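Local coordinates for putative exported protein (Bordetella pertussis Tohama I, PDB 2PFY), which binds pyroglutamic acid as the extracytoplasmic solute receptor of a tripartite ATP-independent periplasmic (TRAP) transport system, to which it probably delivers the ligand, at residues R48-K52 / E64-L70. Sequence-based numbering, arbitrary orientation.
Sequences RPEVK and EVLVSAL. With PCA (pyroglutamic acid), chain E.
Arg-48 lays its long side chain over Val-65, Ala-69 and Leu-66 on its way to the bound pyroglutamic acid. Its methylene part meets small apolar groups: Arg-48 CG lies 3.6 Å from Ala-69 CB, where a lone methyl lets the chain pass close. Further out, Arg-48 NE is 3.5 Å from Leu-66 CB, and Leu-66 CD2 sits over the centre of one guanidinium face, 3.7 Å above its plane. The other Leu-66 methyl, CD1, reaches the ligand, 4.0 Å from PCA CB, so one branched residue touches both the arginine and what it binds.

The apolar packing continues toward helix 51-57. Val-51 CG1 packs 3.7 Å from Val-65 CB, the two compact beta-branched side chains running past one another in opposite directions and joining the helix to strand 62-66, the central strand of a five-stranded sheet. At the far end, Lys-52 rests its CD 3.7 Å from Leu-70 CD2; its aliphatic stem suits this leucine, while NZ is hydrogen-bonded to Gln-110.

Polar bonding lies at the guanidinium edge. NH1 and NH2 of Arg-48 both donate to PCA O, at 3.1 and 3.0 Å, a fork onto a single carboxylate oxygen with neither bond straight (144° and 148°). The chain is extended through chi2 and bends at chi3 (-74°), turning the guanidinium edge to the ligand. NE forms a salt bridge with Glu-9, whose OE1 also accepts from Leu-66 N, and NH1 also donates to Tyr-145 O.

No hydrogen bond links the two segments. Apolar contact supports the arginine from strand 62-66 and the 3-10 turn, while its polar partners fix the guanidinium's rotation, consistent with a positive group held in place against the ligand's carboxylate.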
loop_
_atom_site.group_PDB
_atom_site.type_symbol
_atom_site.label_atom_id
_atom_site.label_comp_id
_atom_site.label_asym_id
_atom_site.label_seq_id
_atom_site.Cartn_x
_atom_site.Cartn_y
_atom_site.Cartn_z
ATOM N N ARG A 48 -8.602 1.666 7.025
ATOM C CA ARG A 48 -8.316 1.584 5.599
ATOM C C ARG A 48 -9.558 1.560 4.686
ATOM O O ARG A 48 -9.598 2.321 3.744
ATOM C CB ARG A 48 -7.413 0.381 5.301
ATOM C CG ARG A 48 -7.144 0.120 3.829
ATOM C CD ARG A 48 -6.162 -1.070 3.654
ATOM N NE ARG A 48 -4.786 -0.710 4.004
ATOM C CZ ARG A 48 -3.846 -1.595 4.341
ATOM N NH1 ARG A 48 -4.149 -2.894 4.377
ATOM N NH2 ARG A 48 -2.607 -1.199 4.646
ATOM N N PRO A 49 -10.531 0.645 4.941
ATOM C CA PRO A 49 -11.718 0.599 4.088
ATOM C C PRO A 49 -12.621 1.836 4.200
ATOM O O PRO A 49 -13.523 1.976 3.385
ATOM C CB PRO A 49 -12.507 -0.626 4.619
ATOM C CG PRO A 49 -11.584 -1.357 5.476
ATOM C CD PRO A 49 -10.584 -0.389 6.000
ATOM N N GLU A 50 -12.411 2.673 5.225
ATOM C CA GLU A 50 -13.242 3.896 5.471
ATOM C C GLU A 50 -12.650 5.192 4.929
ATOM O O GLU A 50 -13.344 6.236 4.899
ATOM C CB GLU A 50 -13.470 4.114 6.986
ATOM C CG GLU A 50 -14.129 2.920 7.721
ATOM C CD GLU A 50 -14.072 3.037 9.234
ATOM O OE1 GLU A 50 -13.188 3.721 9.787
ATOM O OE2 GLU A 50 -14.911 2.402 9.886
ATOM N N VAL A 51 -11.361 5.173 4.585
ATOM C CA VAL A 51 -10.678 6.400 4.211
ATOM C C VAL A 51 -11.334 7.120 3.025
ATOM O O VAL A 51 -11.595 8.304 3.116
ATOM C CB VAL A 51 -9.180 6.178 3.944
ATOM C CG1 VAL A 51 -8.519 7.519 3.390
ATOM C CG2 VAL A 51 -8.479 5.730 5.264
ATOM N N LYS A 52 -11.572 6.423 1.907
ATOM C CA LYS A 52 -12.044 7.145 0.709
ATOM C C LYS A 52 -13.353 7.849 0.974
ATOM O O LYS A 52 -13.524 9.036 0.655
ATOM C CB LYS A 52 -12.188 6.217 -0.501
ATOM C CG LYS A 52 -12.441 7.018 -1.789
ATOM C CD LYS A 52 -13.122 6.165 -2.844
ATOM C CE LYS A 52 -14.545 5.949 -2.477
ATOM N NZ LYS A 52 -15.322 5.699 -3.731
ATOM N N GLU A 64 -4.376 9.487 3.889
ATOM C CA GLU A 64 -3.501 8.519 3.296
ATOM C C GLU A 64 -4.129 7.118 3.377
ATOM O O GLU A 64 -4.733 6.741 4.396
ATOM C CB GLU A 64 -2.105 8.589 3.972
ATOM C CG GLU A 64 -1.092 7.604 3.379
ATOM C CD GLU A 64 -1.224 6.213 3.988
ATOM O OE1 GLU A 64 -1.461 6.134 5.232
ATOM O OE2 GLU A 64 -1.120 5.216 3.229
ATOM N N VAL A 65 -4.016 6.365 2.278
ATOM C CA VAL A 65 -4.567 4.996 2.222
ATOM C C VAL A 65 -3.860 4.175 1.138
ATOM O O VAL A 65 -3.329 4.719 0.149
ATOM C CB VAL A 65 -6.153 4.993 2.042
ATOM C CG1 VAL A 65 -6.567 5.551 0.674
ATOM C CG2 VAL A 65 -6.797 3.603 2.284
ATOM N N LEU A 66 -3.845 2.862 1.360
ATOM C CA LEU A 66 -3.391 1.890 0.386
ATOM C C LEU A 66 -4.244 2.068 -0.866
ATOM O O LEU A 66 -5.484 2.012 -0.790
ATOM C CB LEU A 66 -3.605 0.476 0.966
ATOM C CG LEU A 66 -3.096 -0.703 0.133
ATOM C CD1 LEU A 66 -1.549 -0.744 0.172
ATOM C CD2 LEU A 66 -3.710 -2.033 0.613
ATOM N N VAL A 67 -3.590 2.269 -2.009
ATOM C CA VAL A 67 -4.282 2.482 -3.299
ATOM C C VAL A 67 -5.249 1.326 -3.596
ATOM O O VAL A 67 -6.454 1.543 -3.886
ATOM C CB VAL A 67 -3.248 2.661 -4.483
ATOM C CG1 VAL A 67 -3.967 2.668 -5.856
ATOM C CG2 VAL A 67 -2.414 3.926 -4.283
ATOM N N SER A 68 -4.737 0.094 -3.461
ATOM C CA SER A 68 -5.522 -1.103 -3.736
ATOM C C SER A 68 -6.690 -1.338 -2.767
ATOM O O SER A 68 -7.481 -2.263 -2.968
ATOM C CB SER A 68 -4.596 -2.330 -3.808
ATOM O OG SER A 68 -3.874 -2.454 -2.589
ATOM N N ALA A 69 -6.832 -0.501 -1.730
ATOM C CA ALA A 69 -8.057 -0.512 -0.915
ATOM C C ALA A 69 -9.296 -0.101 -1.743
ATOM O O ALA A 69 -10.427 -0.395 -1.355
ATOM C CB ALA A 69 -7.924 0.383 0.324
ATOM N N LEU A 70 -9.071 0.577 -2.863
ATOM C CA LEU A 70 -10.165 0.955 -3.778
ATOM C C LEU A 70 -10.436 -0.064 -4.896
ATOM O O LEU A 70 -11.312 0.163 -5.739
ATOM C CB LEU A 70 -9.927 2.358 -4.354
ATOM C CG LEU A 70 -10.178 3.576 -3.417
ATOM C CD1 LEU A 70 -9.310 3.565 -2.153
ATOM C CD2 LEU A 70 -9.934 4.853 -4.199
HETATM N N PCA E . 1.958 -3.152 4.584
HETATM C CA PCA E . 0.501 -2.922 4.447
HETATM C CB PCA E . 0.106 -3.030 2.995
HETATM C CG PCA E . 1.350 -3.413 2.251
HETATM C CD PCA E . 2.434 -3.438 3.276
HETATM O OE PCA E . 3.619 -3.630 3.020
HETATM C C PCA E . -0.270 -3.931 5.276
HETATM O O PCA E . -1.475 -3.825 5.536
HETATM O OXT PCA E . 0.332 -4.897 5.707
#